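Long-range contact in Sso-CP2 metallo-carboxypetidase (Sulfolobus solfataricus, PDB 4MMO), which probably acts as a zinc-dependent carboxypeptidase of the M20 family, removing residues from the C-terminal end of peptides: residues 396-408 / 415-427. Residues are numbered along the deposited sequence; the frame is centred on the assembly and turned at random.
Sequences VSAIGAGGYYSNA and IKIDDYYKAIKHT
In the zinc-binding catalytic domain of this M20 peptidase, the loop after strand 395-396 packs on the end of strand 414-416 and the first three turns of helix 417-433. The phenol of Y405 reaches the N-terminal end of that helix. Its OH donates to D419 OD2 at 2.5 Å, on the anti side of the carboxylate, with ring and carboxylate planes 44° apart. The same OH accepts from K416 N at 2.8 Å in a nearly straight bond (166°). K416 is the N-cap residue, and its extended side chain lies across one ring face, with CE 3.9 Å from the centroid of the Y405 ring. The other face meets S406 OG. A phenylalanine at Y405 would probably leave K416 N and D419 OD2 without their shared hydroxyl partner.

A401 CB sits among I415 CD1 of the strand and Y420 CD1 and A423 CB of the helix. I399 CG1 lies over the H426 ring, 3.9 Å from the centroid. Its CG2, anti to the backbone N (chi1 of CG1 -53°), turns to T427 OG1 instead. Two waters bridge the segments: one joins G400 N to the imidazole ND1 of H426, the other G400 O to D419 O. Outside the two segments, A401 N is hydrogen-bonded to T108 OG1 of helix 102-121. G400 lies about 11 Å from the bound zinc ion. The contact fastens a glycine-rich loop near the zinc site to the last helix of an M20 catalytic domain.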
loop_
_atom_site.group_PDB
_atom_site.type_symbol
_atom_site.label_atom_id
_atom_site.label_comp_id
_atom_site.label_asym_id
_atom_site.label_seq_id
_atom_site.Cartn_x
_atom_site.Cartn_y
_atom_site.Cartn_z
ATOM N N VAL A 396 20.032 -17.703 -27.291
ATOM C CA VAL A 396 19.260 -18.702 -26.565
ATOM C C VAL A 396 19.558 -18.588 -25.070
ATOM O O VAL A 396 20.612 -18.087 -24.677
ATOM C CB VAL A 396 19.608 -20.130 -27.049
ATOM C CG1 VAL A 396 21.080 -20.432 -26.817
ATOM C CG2 VAL A 396 18.726 -21.176 -26.370
ATOM N N SER A 397 18.621 -19.044 -24.246
ATOM C CA SER A 397 18.856 -19.165 -22.816
ATOM C C SER A 397 18.692 -20.620 -22.408
ATOM O O SER A 397 17.580 -21.149 -22.370
ATOM C CB SER A 397 17.898 -18.283 -22.023
ATOM O OG SER A 397 18.262 -18.267 -20.652
ATOM N N ALA A 398 19.816 -21.261 -22.109
ATOM C CA ALA A 398 19.823 -22.669 -21.758
ATOM C C ALA A 398 21.087 -23.002 -20.986
ATOM O O ALA A 398 22.050 -22.239 -21.022
ATOM C CB ALA A 398 19.761 -23.498 -23.003
ATOM N N ILE A 399 21.077 -24.179 -20.364
ATOM C CA ILE A 399 22.060 -24.618 -19.367
ATOM C C ILE A 399 21.667 -24.036 -18.019
ATOM O O ILE A 399 21.474 -22.829 -17.890
ATOM C CB ILE A 399 23.521 -24.240 -19.699
ATOM C CG1 ILE A 399 23.897 -24.727 -21.103
ATOM C CG2 ILE A 399 24.461 -24.840 -18.660
ATOM C CD1 ILE A 399 25.224 -24.196 -21.609
ATOM N N GLY A 400 21.537 -24.901 -17.020
ATOM C CA GLY A 400 21.138 -24.470 -15.693
ATOM C C GLY A 400 21.539 -25.440 -14.604
ATOM O O GLY A 400 21.278 -26.642 -14.694
ATOM N N ALA A 401 22.180 -24.909 -13.568
ATOM C CA ALA A 401 22.579 -25.711 -12.422
ATOM C C ALA A 401 21.374 -25.985 -11.527
ATOM O O ALA A 401 21.384 -26.922 -10.727
ATOM C CB ALA A 401 23.656 -24.994 -11.644
ATOM N N GLY A 402 20.339 -25.164 -11.671
ATOM C CA GLY A 402 19.172 -25.248 -10.813
ATOM C C GLY A 402 18.018 -26.024 -11.409
ATOM O O GLY A 402 18.152 -26.673 -12.448
ATOM N N GLY A 403 16.874 -25.951 -10.737
ATOM C CA GLY A 403 15.682 -26.658 -11.161
ATOM C C GLY A 403 14.424 -26.058 -10.563
ATOM O O GLY A 403 14.431 -24.925 -10.077
ATOM N N TYR A 404 13.343 -26.828 -10.599
ATOM C CA TYR A 404 12.051 -26.396 -10.078
ATOM C C TYR A 404 12.066 -26.370 -8.553
ATOM O O TYR A 404 11.363 -25.581 -7.925
ATOM C CB TYR A 404 10.963 -27.354 -10.568
ATOM C CG TYR A 404 9.547 -26.892 -10.306
ATOM C CD1 TYR A 404 9.054 -25.735 -10.896
ATOM C CD2 TYR A 404 8.696 -27.625 -9.488
ATOM C CE1 TYR A 404 7.757 -25.315 -10.668
ATOM C CE2 TYR A 404 7.396 -27.212 -9.255
ATOM C CZ TYR A 404 6.932 -26.057 -9.848
ATOM O OH TYR A 404 5.640 -25.643 -9.620
ATOM N N TYR A 405 12.877 -27.251 -7.974
ATOM C CA TYR A 405 13.010 -27.389 -6.527
ATOM C C TYR A 405 13.804 -26.245 -5.904
ATOM O O TYR A 405 13.857 -26.115 -4.682
ATOM C CB TYR A 405 13.744 -28.698 -6.217
ATOM C CG TYR A 405 15.135 -28.746 -6.821
ATOM C CD1 TYR A 405 16.230 -28.234 -6.136
ATOM C CD2 TYR A 405 15.348 -29.286 -8.085
ATOM C CE1 TYR A 405 17.494 -28.263 -6.689
ATOM C CE2 TYR A 405 16.613 -29.319 -8.645
ATOM C CZ TYR A 405 17.683 -28.805 -7.943
ATOM O OH TYR A 405 18.947 -28.837 -8.495
ATOM N N SER A 406 14.423 -25.424 -6.747
ATOM C CA SER A 406 15.501 -24.540 -6.309
ATOM C C SER A 406 15.093 -23.339 -5.450
ATOM O O SER A 406 15.943 -22.752 -4.788
ATOM C CB SER A 406 16.289 -24.045 -7.522
ATOM O OG SER A 406 17.126 -25.068 -8.034
ATOM N N ASN A 407 13.817 -22.970 -5.463
ATOM C CA ASN A 407 13.342 -21.825 -4.686
ATOM C C ASN A 407 14.130 -20.542 -4.973
ATOM O O ASN A 407 14.521 -19.817 -4.055
ATOM C CB ASN A 407 13.377 -22.138 -3.183
ATOM C CG ASN A 407 12.247 -23.053 -2.745
ATOM O OD1 ASN A 407 11.128 -22.966 -3.253
ATOM N ND2 ASN A 407 12.534 -23.933 -1.793
ATOM N N ALA A 408 14.369 -20.267 -6.251
ATOM C CA ALA A 408 14.987 -19.009 -6.647
ATOM C C ALA A 408 14.004 -17.866 -6.400
ATOM O O ALA A 408 12.798 -18.021 -6.604
ATOM C CB ALA A 408 15.398 -19.053 -8.109
ATOM N N ILE A 415 20.550 -25.808 -4.913
ATOM C CA ILE A 415 20.688 -26.656 -6.097
ATOM C C ILE A 415 21.233 -28.032 -5.712
ATOM O O ILE A 415 22.063 -28.153 -4.807
ATOM C CB ILE A 415 21.600 -26.021 -7.179
ATOM C CG1 ILE A 415 23.015 -25.776 -6.648
ATOM C CG2 ILE A 415 21.002 -24.714 -7.669
ATOM C CD1 ILE A 415 24.060 -25.790 -7.723
ATOM N N LYS A 416 20.760 -29.069 -6.392
ATOM C CA LYS A 416 21.313 -30.402 -6.210
ATOM C C LYS A 416 22.740 -30.406 -6.734
ATOM O O LYS A 416 23.010 -29.908 -7.829
ATOM C CB LYS A 416 20.476 -31.446 -6.950
ATOM C CG LYS A 416 19.083 -31.645 -6.382
ATOM C CD LYS A 416 18.287 -32.644 -7.203
ATOM C CE LYS A 416 16.811 -32.610 -6.836
ATOM N NZ LYS A 416 15.992 -33.523 -7.682
ATOM N N ILE A 417 23.654 -30.954 -5.943
ATOM C CA ILE A 417 25.051 -31.034 -6.337
ATOM C C ILE A 417 25.188 -31.801 -7.654
ATOM O O ILE A 417 26.021 -31.460 -8.493
ATOM C CB ILE A 417 25.910 -31.674 -5.219
ATOM C CG1 ILE A 417 26.001 -30.706 -4.032
ATOM C CG2 ILE A 417 27.308 -32.032 -5.733
ATOM C CD1 ILE A 417 26.833 -31.193 -2.858
ATOM N N ASP A 418 24.357 -32.822 -7.841
ATOM C CA ASP A 418 24.389 -33.615 -9.067
ATOM C C ASP A 418 23.946 -32.789 -10.276
ATOM O O ASP A 418 24.423 -33.005 -11.392
ATOM C CB ASP A 418 23.503 -34.859 -8.933
ATOM C CG ASP A 418 24.058 -35.875 -7.944
ATOM O OD1 ASP A 418 25.259 -35.797 -7.606
ATOM O OD2 ASP A 418 23.290 -36.761 -7.512
ATOM N N ASP A 419 23.040 -31.841 -10.055
ATOM C CA ASP A 419 22.589 -30.967 -11.134
ATOM C C ASP A 419 23.682 -29.976 -11.516
ATOM O O ASP A 419 23.752 -29.533 -12.662
ATOM C CB ASP A 419 21.309 -30.227 -10.743
ATOM C CG ASP A 419 20.105 -31.143 -10.673
ATOM O OD1 ASP A 419 20.204 -32.297 -11.141
ATOM O OD2 ASP A 419 19.055 -30.711 -10.160
ATOM N N TYR A 420 24.536 -29.634 -10.555
ATOM C CA TYR A 420 25.655 -28.741 -10.823
ATOM C C TYR A 420 26.646 -29.429 -11.751
ATOM O O TYR A 420 27.171 -28.819 -12.681
ATOM C CB TYR A 420 26.350 -28.333 -9.520
ATOM C CG TYR A 420 27.634 -27.563 -9.722
ATOM C CD1 TYR A 420 27.654 -26.393 -10.473
ATOM C CD2 TYR A 420 28.824 -27.999 -9.156
ATOM C CE1 TYR A 420 28.829 -25.682 -10.659
ATOM C CE2 TYR A 420 30.002 -27.292 -9.335
ATOM C CZ TYR A 420 29.998 -26.133 -10.084
ATOM O OH TYR A 420 31.166 -25.428 -10.265
ATOM N N TYR A 421 26.891 -30.709 -11.494
ATOM C CA TYR A 421 27.818 -31.486 -12.310
ATOM C C TYR A 421 27.255 -31.761 -13.700
ATOM O O TYR A 421 27.999 -31.767 -14.679
ATOM C CB TYR A 421 28.188 -32.797 -11.610
ATOM C CG TYR A 421 29.083 -32.595 -10.409
ATOM C CD1 TYR A 421 30.321 -31.981 -10.540
ATOM C CD2 TYR A 421 28.693 -33.018 -9.147
ATOM C CE1 TYR A 421 31.142 -31.789 -9.451
ATOM C CE2 TYR A 421 29.511 -32.830 -8.048
ATOM C CZ TYR A 421 30.733 -32.215 -8.207
ATOM O OH TYR A 421 31.554 -32.025 -7.118
ATOM N N LYS A 422 25.946 -31.974 -13.798
ATOM C CA LYS A 422 25.327 -32.167 -15.109
ATOM C C LYS A 422 25.388 -30.879 -15.921
ATOM O O LYS A 422 25.469 -30.918 -17.147
ATOM C CB LYS A 422 23.871 -32.622 -14.989
ATOM C CG LYS A 422 23.685 -34.079 -14.602
ATOM C CD LYS A 422 22.288 -34.547 -14.972
ATOM C CE LYS A 422 21.902 -35.830 -14.262
ATOM N NZ LYS A 422 20.421 -35.984 -14.201
ATOM N N ALA A 423 25.349 -29.739 -15.234
ATOM C CA ALA A 423 25.360 -28.450 -15.914
ATOM C C ALA A 423 26.716 -28.205 -16.566
ATOM O O ALA A 423 26.789 -27.759 -17.713
ATOM C CB ALA A 423 25.015 -27.324 -14.942
ATOM N N ILE A 424 27.785 -28.491 -15.826
ATOM C CA ILE A 424 29.137 -28.432 -16.377
ATOM C C ILE A 424 29.197 -29.320 -17.617
ATOM O O ILE A 424 29.723 -28.934 -18.661
ATOM C CB ILE A 424 30.186 -28.925 -15.351
ATOM C CG1 ILE A 424 30.236 -27.982 -14.145
ATOM C CG2 ILE A 424 31.575 -29.024 -15.989
ATOM C CD1 ILE A 424 31.019 -28.522 -12.960
ATOM N N LYS A 425 28.628 -30.510 -17.479
ATOM C CA LYS A 425 28.631 -31.526 -18.519
ATOM C C LYS A 425 27.851 -31.059 -19.750
ATOM O O LYS A 425 28.319 -31.197 -20.881
ATOM C CB LYS A 425 28.023 -32.792 -17.929
ATOM C CG LYS A 425 28.146 -34.045 -18.743
ATOM C CD LYS A 425 27.683 -35.199 -17.875
ATOM C CE LYS A 425 27.550 -36.501 -18.628
ATOM N NZ LYS A 425 27.012 -37.551 -17.718
ATOM N N HIS A 426 26.667 -30.499 -19.517
ATOM C CA HIS A 426 25.849 -29.922 -20.580
ATOM C C HIS A 426 26.616 -28.849 -21.344
ATOM O O HIS A 426 26.530 -28.768 -22.569
ATOM C CB HIS A 426 24.565 -29.333 -19.992
ATOM C CG HIS A 426 23.590 -28.846 -21.016
ATOM N ND1 HIS A 426 22.410 -28.213 -20.677
ATOM C CD2 HIS A 426 23.602 -28.901 -22.370
ATOM C CE1 HIS A 426 21.748 -27.897 -21.771
ATOM N NE2 HIS A 426 22.452 -28.302 -22.816
ATOM N N THR A 427 27.375 -28.031 -20.624
ATOM C CA THR A 427 28.105 -26.941 -21.256
ATOM C C THR A 427 29.229 -27.485 -22.128
ATOM O O THR A 427 29.465 -26.991 -23.231
ATOM C CB THR A 427 28.720 -25.984 -20.217
ATOM O OG1 THR A 427 27.698 -25.496 -19.336
ATOM C CG2 THR A 427 29.411 -24.814 -20.913
HETATM O O HOH W 1 21.362 -27.688 -18.044
HETATM O O HOH W 2 21.414 -29.728 -14.285
#